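Local coordinates for DNA/RNA-binding protein Alba (Thermoplasma volcanium, PDB 4Z9E), which probably binds double-stranded DNA tightly but without sequence specificity, and so probably helps to compact the archaeal chromosome, at residues N5-P13 / Q24-K35. Numbering follows the deposited sequence.
Sequences NIIFVGKKP and QFNNNANKIIIK
Asn5 reaches across to the backbone of Lys31. Its CG stands anti to the backbone N (chi1 -166°), which turns the amide toward Lys31 O. ND2 donates to Lys31 O at 2.7 Å. That oxygen lies close to the Asn5 amide plane, yet ND2 sits well above the carbonyl plane, and the bond is bent, with an N-H...O angle of 142°. Asn5 OD1 lies 2.8 Å from the same Lys31 O, an acceptor-acceptor contact, so the bond is imperfect. OD1 also rests against Ile32 CG1 at 3.5 Å, the side chains crossing at about a right angle. Gln24, on the last turn of helix 14-25, brings OE1 near Asn5 CA. The Asn5 carbonyl receives a weak bond from Ile33 N.

Ile6 pairs with Ile33 in parallel register. Their side chains run side by side, with Ile6 CG1 3.9 Å from Ile33 CB. Ile7 makes two of the backbone bonds: its N donates to Ile33 O (2.8 Å), and its O accepts from Lys35 N (3.0 Å). Its side chain turns to the opposite face, where CD1 packs on Ile32 CG2 at 3.7 Å. This side chain also touches Tyr17 and Val21 of helix 14-25. Phe8 lies beside Lys35, with the lysine CG oblique to the ring; Lys35 NZ forms a salt bridge with Glu69. Val9 N donates to Lys35 O, and its CG2 meets Ile34 CG2 at 3.5 Å.

The two strands and helix 14-25 form a beta-alpha-beta crossover of the Alba fold. The chemistry is divided by face: Ile7, Ile32 and Ile34 are buried on the helix-covered side, while Ile6 and Phe8 are exposed on the other. Backbone bonds fix the register, and the Asn5 amide adds one bent side-chain bond, to Lys31 O.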
ATOM      1  N   ASN A   5      -8.433 -11.253 -15.427  1.00 92.65           N
ATOM      2  CA  ASN A   5      -7.112 -10.519 -15.441  1.00100.09           C
ATOM      3  C   ASN A   5      -6.807  -9.803 -14.096  1.00 95.40           C
ATOM      4  O   ASN A   5      -5.804  -9.058 -13.937  1.00 80.51           O
ATOM      5  CB  ASN A   5      -7.043  -9.543 -16.649  1.00100.37           C
ATOM      6  CG  ASN A   5      -5.619  -9.039 -16.902  1.00105.71           C
ATOM      7  OD1 ASN A   5      -4.634  -9.638 -16.444  1.00109.86           O
ATOM      8  ND2 ASN A   5      -5.499  -7.922 -17.629  1.00 98.77           N
ATOM      9  N   ILE A   6      -7.685 -10.057 -13.129  1.00 81.96           N
ATOM     10  CA  ILE A   6      -7.588  -9.443 -11.828  1.00 72.90           C
ATOM     11  C   ILE A   6      -7.301 -10.504 -10.779  1.00 75.12           C
ATOM     12  O   ILE A   6      -7.940 -11.557 -10.744  1.00 77.13           O
ATOM     13  CB  ILE A   6      -8.862  -8.650 -11.496  1.00 69.12           C
ATOM     14  CG1 ILE A   6      -8.983  -7.464 -12.464  1.00 71.09           C
ATOM     15  CG2 ILE A   6      -8.838  -8.181 -10.040  1.00 64.18           C
ATOM     16  CD1 ILE A   6     -10.218  -6.605 -12.273  1.00 77.10           C
ATOM     17  N   ILE A   7      -6.311 -10.223  -9.937  1.00 68.25           N
ATOM     18  CA  ILE A   7      -5.923 -11.146  -8.892  1.00 60.26           C
ATOM     19  C   ILE A   7      -6.315 -10.564  -7.534  1.00 59.90           C
ATOM     20  O   ILE A   7      -5.735  -9.576  -7.079  1.00 56.48           O
ATOM     21  CB  ILE A   7      -4.417 -11.493  -9.023  1.00 59.72           C
ATOM     22  CG1 ILE A   7      -4.206 -12.304 -10.309  1.00 60.54           C
ATOM     23  CG2 ILE A   7      -3.912 -12.298  -7.832  1.00 55.94           C
ATOM     24  CD1 ILE A   7      -2.878 -12.081 -10.995  1.00 59.55           C
ATOM     25  N   PHE A   8      -7.337 -11.159  -6.914  1.00 55.04           N
ATOM     26  CA  PHE A   8      -7.752 -10.756  -5.579  1.00 55.18           C
ATOM     27  C   PHE A   8      -6.880 -11.446  -4.553  1.00 58.39           C
ATOM     28  O   PHE A   8      -6.965 -12.659  -4.372  1.00 60.54           O
ATOM     29  CB  PHE A   8      -9.214 -11.090  -5.330  1.00 54.48           C
ATOM     30  CG  PHE A   8     -10.161 -10.280  -6.165  1.00 65.71           C
ATOM     31  CD1 PHE A   8     -10.592  -9.023  -5.725  1.00 68.12           C
ATOM     32  CD2 PHE A   8     -10.606 -10.754  -7.410  1.00 68.33           C
ATOM     33  CE1 PHE A   8     -11.456  -8.262  -6.497  1.00 70.50           C
ATOM     34  CE2 PHE A   8     -11.468  -9.994  -8.194  1.00 69.88           C
ATOM     35  CZ  PHE A   8     -11.894  -8.748  -7.732  1.00 76.00           C
ATOM     36  N   VAL A   9      -6.050 -10.673  -3.863  1.00 54.41           N
ATOM     37  CA  VAL A   9      -5.127 -11.278  -2.935  1.00 51.08           C
ATOM     38  C   VAL A   9      -5.820 -11.494  -1.620  1.00 53.73           C
ATOM     39  O   VAL A   9      -6.243 -10.547  -1.000  1.00 56.81           O
ATOM     40  CB  VAL A   9      -3.855 -10.441  -2.767  1.00 47.86           C
ATOM     41  CG1 VAL A   9      -3.031 -10.955  -1.599  1.00 43.65           C
ATOM     42  CG2 VAL A   9      -3.066 -10.489  -4.062  1.00 47.15           C
ATOM     43  N   GLY A  10      -5.923 -12.756  -1.210  1.00 63.88           N
ATOM     44  CA  GLY A  10      -6.551 -13.134   0.056  1.00 59.05           C
ATOM     45  C   GLY A  10      -5.643 -13.928   0.987  1.00 67.62           C
ATOM     46  O   GLY A  10      -4.481 -13.547   1.232  1.00 61.01           O
ATOM     47  N   LYS A  11      -6.165 -15.043   1.499  1.00 67.50           N
ATOM     48  CA  LYS A  11      -5.520 -15.734   2.622  1.00 68.37           C
ATOM     49  C   LYS A  11      -4.516 -16.838   2.266  1.00 63.95           C
ATOM     50  O   LYS A  11      -3.760 -17.260   3.140  1.00 64.04           O
ATOM     51  CB  LYS A  11      -6.558 -16.223   3.659  1.00 75.01           C
ATOM     52  CG  LYS A  11      -7.181 -15.106   4.513  1.00 90.09           C
ATOM     53  CD  LYS A  11      -6.149 -14.140   5.133  1.00 89.95           C
ATOM     54  CE  LYS A  11      -6.771 -12.843   5.662  1.00 88.11           C
ATOM     55  NZ  LYS A  11      -7.443 -12.004   4.615  1.00 85.43           N
ATOM     56  N   LYS A  12      -4.505 -17.292   1.006  1.00 58.86           N
ATOM     57  CA  LYS A  12      -3.527 -18.296   0.537  1.00 61.69           C
ATOM     58  C   LYS A  12      -2.052 -17.846   0.690  1.00 61.77           C
ATOM     59  O   LYS A  12      -1.771 -16.654   0.820  1.00 63.92           O
ATOM     60  CB  LYS A  12      -3.795 -18.635  -0.925  1.00 62.66           C
ATOM     61  CG  LYS A  12      -5.143 -19.282  -1.169  1.00 65.30           C
ATOM     62  CD  LYS A  12      -5.347 -19.526  -2.651  1.00 69.09           C
ATOM     63  CE  LYS A  12      -6.718 -20.136  -2.903  1.00 67.58           C
ATOM     64  NZ  LYS A  12      -6.843 -20.494  -4.338  1.00 76.04           N
ATOM     65  N   PRO A  13      -1.104 -18.796   0.716  1.00 60.78           N
ATOM     66  CA  PRO A  13       0.291 -18.363   0.743  1.00 58.79           C
ATOM     67  C   PRO A  13       0.680 -17.489  -0.440  1.00 54.56           C
ATOM     68  O   PRO A  13       0.195 -17.679  -1.557  1.00 52.92           O
ATOM     69  CB  PRO A  13       1.049 -19.690   0.738  1.00 59.46           C
ATOM     70  CG  PRO A  13       0.175 -20.557   1.594  1.00 56.70           C
ATOM     71  CD  PRO A  13      -1.217 -20.217   1.105  1.00 61.31           C
ATOM     72  N   GLN A  24      -0.249 -15.602 -15.921  1.00 63.99           N
ATOM     73  CA  GLN A  24      -1.005 -14.731 -16.793  1.00 64.58           C
ATOM     74  C   GLN A  24      -0.153 -13.885 -17.714  1.00 64.44           C
ATOM     75  O   GLN A  24      -0.566 -13.620 -18.835  1.00 68.91           O
ATOM     76  CB  GLN A  24      -2.028 -13.933 -15.993  1.00 68.77           C
ATOM     77  CG  GLN A  24      -3.110 -14.877 -15.468  1.00 78.51           C
ATOM     78  CD  GLN A  24      -4.201 -14.190 -14.688  1.00 84.78           C
ATOM     79  OE1 GLN A  24      -4.403 -12.979 -14.810  1.00 89.52           O
ATOM     80  NE2 GLN A  24      -4.921 -14.967 -13.877  1.00 82.60           N
ATOM     81  N   PHE A  25       1.045 -13.493 -17.271  1.00 67.28           N
ATOM     82  CA  PHE A  25       2.008 -12.836 -18.171  1.00 67.10           C
ATOM     83  C   PHE A  25       2.493 -13.752 -19.305  1.00 69.44           C
ATOM     84  O   PHE A  25       2.767 -13.294 -20.413  1.00 73.97           O
ATOM     85  CB  PHE A  25       3.231 -12.343 -17.405  1.00 72.49           C
ATOM     86  CG  PHE A  25       3.108 -10.942 -16.892  1.00 74.89           C
ATOM     87  CD1 PHE A  25       2.773  -9.897 -17.747  1.00 76.02           C
ATOM     88  CD2 PHE A  25       3.354 -10.662 -15.552  1.00 70.09           C
ATOM     89  CE1 PHE A  25       2.663  -8.607 -17.267  1.00 74.49           C
ATOM     90  CE2 PHE A  25       3.248  -9.378 -15.069  1.00 60.74           C
ATOM     91  CZ  PHE A  25       2.904  -8.351 -15.923  1.00 69.01           C
ATOM     92  N   ASN A  26       2.624 -15.040 -19.014  1.00 68.10           N
ATOM     93  CA  ASN A  26       3.064 -16.011 -20.017  1.00 77.64           C
ATOM     94  C   ASN A  26       1.937 -16.561 -20.907  1.00 76.56           C
ATOM     95  O   ASN A  26       2.137 -17.513 -21.652  1.00 82.38           O
ATOM     96  CB  ASN A  26       3.857 -17.147 -19.355  1.00 81.35           C
ATOM     97  CG  ASN A  26       5.162 -16.666 -18.736  1.00 91.16           C
ATOM     98  OD1 ASN A  26       5.749 -15.663 -19.153  1.00 96.15           O
ATOM     99  ND2 ASN A  26       5.617 -17.382 -17.725  1.00 99.63           N
ATOM    100  N   ASN A  27       0.747 -15.980 -20.783  1.00 80.55           N
ATOM    101  CA  ASN A  27      -0.344 -16.164 -21.735  1.00 77.05           C
ATOM    102  C   ASN A  27      -0.612 -14.818 -22.348  1.00 83.47           C
ATOM    103  O   ASN A  27      -1.748 -14.505 -22.715  1.00 82.40           O
ATOM    104  CB  ASN A  27      -1.601 -16.655 -21.037  1.00 72.30           C
ATOM    105  CG  ASN A  27      -1.475 -18.082 -20.571  1.00 81.08           C
ATOM    106  OD1 ASN A  27      -0.668 -18.852 -21.096  1.00 78.73           O
ATOM    107  ND2 ASN A  27      -2.288 -18.454 -19.584  1.00 81.92           N
ATOM    108  N   ASN A  28       0.457 -14.018 -22.401  1.00 87.65           N
ATOM    109  CA  ASN A  28       0.464 -12.656 -22.942  1.00 92.12           C
ATOM    110  C   ASN A  28      -0.780 -11.772 -22.675  1.00 96.03           C
ATOM    111  O   ASN A  28      -1.419 -11.251 -23.600  1.00 96.42           O
ATOM    112  CB  ASN A  28       0.887 -12.654 -24.424  1.00 98.69           C
ATOM    113  CG  ASN A  28       2.354 -13.027 -24.615  1.00104.19           C
ATOM    114  OD1 ASN A  28       3.171 -12.192 -25.009  1.00105.45           O
ATOM    115  ND2 ASN A  28       2.696 -14.280 -24.323  1.00 97.96           N
ATOM    116  N   ALA A  29      -1.128 -11.633 -21.394  1.00 89.25           N
ATOM    117  CA  ALA A  29      -1.828 -10.438 -20.945  1.00 78.95           C
ATOM    118  C   ALA A  29      -0.763  -9.345 -20.933  1.00 74.62           C
ATOM    119  O   ALA A  29       0.415  -9.621 -20.665  1.00 69.48           O
ATOM    120  CB  ALA A  29      -2.400 -10.632 -19.560  1.00 71.48           C
ATOM    121  N   ASN A  30      -1.147  -8.115 -21.250  1.00 73.77           N
ATOM    122  CA  ASN A  30      -0.174  -7.030 -21.201  1.00 77.84           C
ATOM    123  C   ASN A  30      -0.178  -6.304 -19.843  1.00 72.24           C
ATOM    124  O   ASN A  30       0.860  -5.816 -19.409  1.00 66.82           O
ATOM    125  CB  ASN A  30      -0.306  -6.080 -22.411  1.00 85.06           C
ATOM    126  CG  ASN A  30      -1.637  -5.338 -22.442  1.00 97.13           C
ATOM    127  OD1 ASN A  30      -2.713  -5.940 -22.289  1.00102.72           O
ATOM    128  ND2 ASN A  30      -1.571  -4.020 -22.652  1.00 93.82           N
ATOM    129  N   LYS A  31      -1.348  -6.287 -19.188  1.00 73.32           N
ATOM    130  CA  LYS A  31      -1.588  -5.670 -17.878  1.00 69.09           C
ATOM    131  C   LYS A  31      -2.074  -6.718 -16.887  1.00 70.49           C
ATOM    132  O   LYS A  31      -2.902  -7.554 -17.233  1.00 78.19           O
ATOM    133  CB  LYS A  31      -2.696  -4.611 -17.957  1.00 69.04           C
ATOM    134  CG  LYS A  31      -2.408  -3.368 -18.787  1.00 78.77           C
ATOM    135  CD  LYS A  31      -1.274  -2.533 -18.196  1.00 94.18           C
ATOM    136  CE  LYS A  31      -1.039  -1.251 -18.997  1.00 96.46           C
ATOM    137  NZ  LYS A  31      -0.170  -1.496 -20.194  1.00 97.43           N
ATOM    138  N   ILE A  32      -1.575  -6.663 -15.654  1.00 67.46           N
ATOM    139  CA  ILE A  32      -2.165  -7.410 -14.547  1.00 63.01           C
ATOM    140  C   ILE A  32      -2.504  -6.458 -13.395  1.00 62.82           C
ATOM    141  O   ILE A  32      -1.745  -5.521 -13.106  1.00 54.82           O
ATOM    142  CB  ILE A  32      -1.261  -8.563 -14.081  1.00 67.92           C
ATOM    143  CG1 ILE A  32      -1.392  -9.747 -15.037  1.00 75.22           C
ATOM    144  CG2 ILE A  32      -1.625  -9.057 -12.686  1.00 62.73           C
ATOM    145  CD1 ILE A  32      -0.452  -9.669 -16.220  1.00 79.85           C
ATOM    146  N   ILE A  33      -3.672  -6.697 -12.792  1.00 57.48           N
ATOM    147  CA  ILE A  33      -4.174  -5.945 -11.666  1.00 55.65           C
ATOM    148  C   ILE A  33      -4.138  -6.807 -10.415  1.00 56.79           C
ATOM    149  O   ILE A  33      -4.776  -7.861 -10.350  1.00 58.07           O
ATOM    150  CB  ILE A  33      -5.661  -5.579 -11.859  1.00 64.69           C
ATOM    151  CG1 ILE A  33      -5.917  -4.850 -13.195  1.00 68.30           C
ATOM    152  CG2 ILE A  33      -6.197  -4.845 -10.629  1.00 67.91           C
ATOM    153  CD1 ILE A  33      -5.578  -3.373 -13.217  1.00 68.73           C
ATOM    154  N   ILE A  34      -3.441  -6.333  -9.396  1.00 53.78           N
ATOM    155  CA  ILE A  34      -3.493  -6.977  -8.099  1.00 53.79           C
ATOM    156  C   ILE A  34      -4.329  -6.100  -7.164  1.00 55.11           C
ATOM    157  O   ILE A  34      -4.111  -4.886  -7.083  1.00 57.91           O
ATOM    158  CB  ILE A  34      -2.074  -7.147  -7.526  1.00 54.68           C
ATOM    159  CG1 ILE A  34      -1.213  -7.963  -8.494  1.00 55.21           C
ATOM    160  CG2 ILE A  34      -2.130  -7.779  -6.146  1.00 52.71           C
ATOM    161  CD1 ILE A  34       0.273  -7.691  -8.375  1.00 55.67           C
ATOM    162  N   LYS A  35      -5.254  -6.720  -6.441  1.00 52.10           N
ATOM    163  CA  LYS A  35      -6.215  -6.003  -5.607  1.00 52.07           C
ATOM    164  C   LYS A  35      -6.306  -6.637  -4.228  1.00 49.21           C
ATOM    165  O   LYS A  35      -6.385  -7.846  -4.117  1.00 51.73           O
ATOM    166  CB  LYS A  35      -7.597  -6.000  -6.284  1.00 58.39           C
ATOM    167  CG  LYS A  35      -8.678  -5.219  -5.546  1.00 74.64           C
ATOM    168  CD  LYS A  35      -8.732  -3.734  -5.936  1.00 84.38           C
ATOM    169  CE  LYS A  35      -9.054  -2.821  -4.742  1.00 75.77           C
ATOM    170  NZ  LYS A  35     -10.170  -3.309  -3.872  1.00 79.77           N
TER